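Local coordinates for uncharacterized protein (Bordetella bronchiseptica, PDB 4XG0) that probably acts as a kinase of the DUF1537 family, phosphorylating acid sugars in catabolic pathways, with sugar-binding and nucleotide-binding domains, at residues 296-301 with 318-323. Sequence-based numbering, arbitrary orientation.
Sequences RNWAAW and LMLLAP
Trp301 and Trp298 of helix 295-304 both meet Leu320 on strand 317-321 through the benzo ends of their indoles. The contact is apolar. CD2 of Leu320 is shared by the two rings. Leu320 CD2 lies 3.5 Å from Trp301 CH2, approaching that ring obliquely. Leu320 CD2 is 4.1 Å from Trp298 CZ3, at the ring edge and near the ring plane. Trp301 also reaches Leu318, whose CB sits at the indole edge, 4.2 Å from Trp301 CH2. Both indoles leave the helix with CG anti to the backbone N (chi1 168° for Trp298, 179° for Trp301), which helps extend them. The long indoles bridge the separation between helix and strand, whose segment axes are 12.6 Å apart at closest and run nearly antiparallel, at 163°. Trp285, on neighbouring strand 283-285, stacks on Trp301 and meets Trp298 edge-to-face. Its NE1 is hydrogen-bonded to Asn297 OD1. Leu342 and Arg345 of helix 334-349 also touch Trp298. The contact thus joins a helix of the probable nucleotide-binding domain to its mixed sheet near the sheet margin. Carbon-to-carbon contacts between buried side chains, without a polar bond between the two segments, imply that van der Waals packing and the hydrophobic effect hold helix and strand together here.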
loop_
_atom_site.group_PDB
_atom_site.type_symbol
_atom_site.label_atom_id
_atom_site.label_comp_id
_atom_site.label_asym_id
_atom_site.label_seq_id
_atom_site.Cartn_x
_atom_site.Cartn_y
_atom_site.Cartn_z
ATOM N N ARG A 296 -18.105 -29.482 -15.791
ATOM C CA ARG A 296 -17.193 -29.397 -16.938
ATOM C C ARG A 296 -16.874 -27.961 -17.318
ATOM O O ARG A 296 -15.744 -27.639 -17.688
ATOM C CB ARG A 296 -17.776 -30.145 -18.128
ATOM C CG ARG A 296 -17.764 -31.663 -17.902
ATOM C CD ARG A 296 -18.557 -32.402 -18.941
ATOM N NE ARG A 296 -19.933 -31.920 -18.980
ATOM C CZ ARG A 296 -20.903 -32.467 -19.704
ATOM N NH1 ARG A 296 -20.660 -33.540 -20.446
ATOM N NH2 ARG A 296 -22.121 -31.945 -19.667
ATOM N N ASN A 297 -17.874 -27.086 -17.211
ATOM C CA ASN A 297 -17.688 -25.677 -17.542
ATOM C C ASN A 297 -16.750 -25.021 -16.503
ATOM O O ASN A 297 -15.860 -24.244 -16.843
ATOM C CB ASN A 297 -19.053 -24.974 -17.572
ATOM C CG ASN A 297 -19.001 -23.592 -18.212
ATOM O OD1 ASN A 297 -18.659 -22.600 -17.558
ATOM N ND2 ASN A 297 -19.393 -23.512 -19.485
ATOM N N TRP A 298 -16.941 -25.355 -15.228
ATOM C CA TRP A 298 -16.069 -24.857 -14.163
ATOM C C TRP A 298 -14.634 -25.313 -14.399
ATOM O O TRP A 298 -13.707 -24.499 -14.377
ATOM C CB TRP A 298 -16.530 -25.387 -12.800
ATOM C CG TRP A 298 -15.536 -25.179 -11.671
ATOM C CD1 TRP A 298 -14.824 -26.155 -11.013
ATOM C CD2 TRP A 298 -15.157 -23.939 -11.067
ATOM N NE1 TRP A 298 -14.027 -25.592 -10.051
ATOM C CE2 TRP A 298 -14.222 -24.231 -10.058
ATOM C CE3 TRP A 298 -15.525 -22.602 -11.275
ATOM C CZ2 TRP A 298 -13.652 -23.259 -9.273
ATOM C CZ3 TRP A 298 -14.961 -21.641 -10.502
ATOM C CH2 TRP A 298 -14.020 -21.968 -9.505
ATOM N N ALA A 299 -14.464 -26.623 -14.607
ATOM C CA ALA A 299 -13.145 -27.193 -14.887
ATOM C C ALA A 299 -12.416 -26.459 -16.025
ATOM O O ALA A 299 -11.233 -26.170 -15.923
ATOM C CB ALA A 299 -13.271 -28.670 -15.191
ATOM N N ALA A 300 -13.129 -26.142 -17.096
ATOM C CA ALA A 300 -12.508 -25.478 -18.245
ATOM C C ALA A 300 -12.084 -24.042 -17.919
ATOM O O ALA A 300 -11.100 -23.527 -18.450
ATOM C CB ALA A 300 -13.459 -25.491 -19.441
ATOM N N TRP A 301 -12.827 -23.371 -17.052
ATOM C CA TRP A 301 -12.472 -21.993 -16.757
ATOM C C TRP A 301 -11.274 -21.972 -15.830
ATOM O O TRP A 301 -10.352 -21.182 -16.020
ATOM C CB TRP A 301 -13.648 -21.228 -16.162
ATOM C CG TRP A 301 -13.308 -19.802 -15.820
ATOM C CD1 TRP A 301 -13.249 -18.736 -16.678
ATOM C CD2 TRP A 301 -12.982 -19.292 -14.523
ATOM N NE1 TRP A 301 -12.909 -17.597 -15.991
ATOM C CE2 TRP A 301 -12.734 -17.914 -14.667
ATOM C CE3 TRP A 301 -12.872 -19.872 -13.256
ATOM C CZ2 TRP A 301 -12.398 -17.099 -13.582
ATOM C CZ3 TRP A 301 -12.540 -19.073 -12.189
ATOM C CH2 TRP A 301 -12.305 -17.693 -12.354
ATOM N N LEU A 318 -9.617 -12.516 -9.648
ATOM C CA LEU A 318 -10.534 -13.392 -10.379
ATOM C C LEU A 318 -11.937 -13.119 -9.842
ATOM O O LEU A 318 -12.085 -12.921 -8.643
ATOM C CB LEU A 318 -10.168 -14.855 -10.131
ATOM C CG LEU A 318 -8.748 -15.268 -10.542
ATOM C CD1 LEU A 318 -8.410 -16.642 -10.014
ATOM C CD2 LEU A 318 -8.615 -15.233 -12.028
ATOM N N MET A 319 -12.949 -13.090 -10.706
ATOM C CA MET A 319 -14.325 -12.887 -10.262
ATOM C C MET A 319 -15.256 -13.994 -10.735
ATOM O O MET A 319 -15.239 -14.359 -11.903
ATOM C CB MET A 319 -14.871 -11.524 -10.710
ATOM C CG MET A 319 -16.264 -11.221 -10.197
ATOM S SD MET A 319 -16.773 -9.512 -10.557
ATOM C CE MET A 319 -16.926 -9.625 -12.333
ATOM N N LEU A 320 -16.038 -14.548 -9.805
ATOM C CA LEU A 320 -17.152 -15.432 -10.145
ATOM C C LEU A 320 -18.455 -14.664 -10.005
ATOM O O LEU A 320 -18.787 -14.174 -8.921
ATOM C CB LEU A 320 -17.184 -16.662 -9.240
ATOM C CG LEU A 320 -15.825 -17.233 -8.867
ATOM C CD1 LEU A 320 -16.005 -18.484 -7.994
ATOM C CD2 LEU A 320 -15.031 -17.591 -10.101
ATOM N N LEU A 321 -19.174 -14.547 -11.112
ATOM C CA LEU A 321 -20.399 -13.770 -11.179
ATOM C C LEU A 321 -21.644 -14.665 -11.316
ATOM O O LEU A 321 -21.780 -15.414 -12.285
ATOM C CB LEU A 321 -20.305 -12.812 -12.364
ATOM C CG LEU A 321 -21.467 -11.820 -12.534
ATOM C CD1 LEU A 321 -21.658 -11.031 -11.242
ATOM C CD2 LEU A 321 -21.207 -10.906 -13.734
ATOM N N ALA A 322 -22.562 -14.567 -10.354
ATOM C CA ALA A 322 -23.772 -15.389 -10.361
ATOM C C ALA A 322 -24.726 -14.957 -11.445
ATOM O O ALA A 322 -24.904 -13.775 -11.654
ATOM C CB ALA A 322 -24.478 -15.293 -9.031
ATOM N N PRO A 323 -25.355 -15.915 -12.134
ATOM C CA PRO A 323 -26.532 -15.527 -12.916
ATOM C C PRO A 323 -27.770 -15.481 -12.011
ATOM O O PRO A 323 -27.788 -16.068 -10.919
ATOM C CB PRO A 323 -26.636 -16.650 -13.939
ATOM C CG PRO A 323 -26.100 -17.819 -13.262
ATOM C CD PRO A 323 -25.003 -17.332 -12.344
#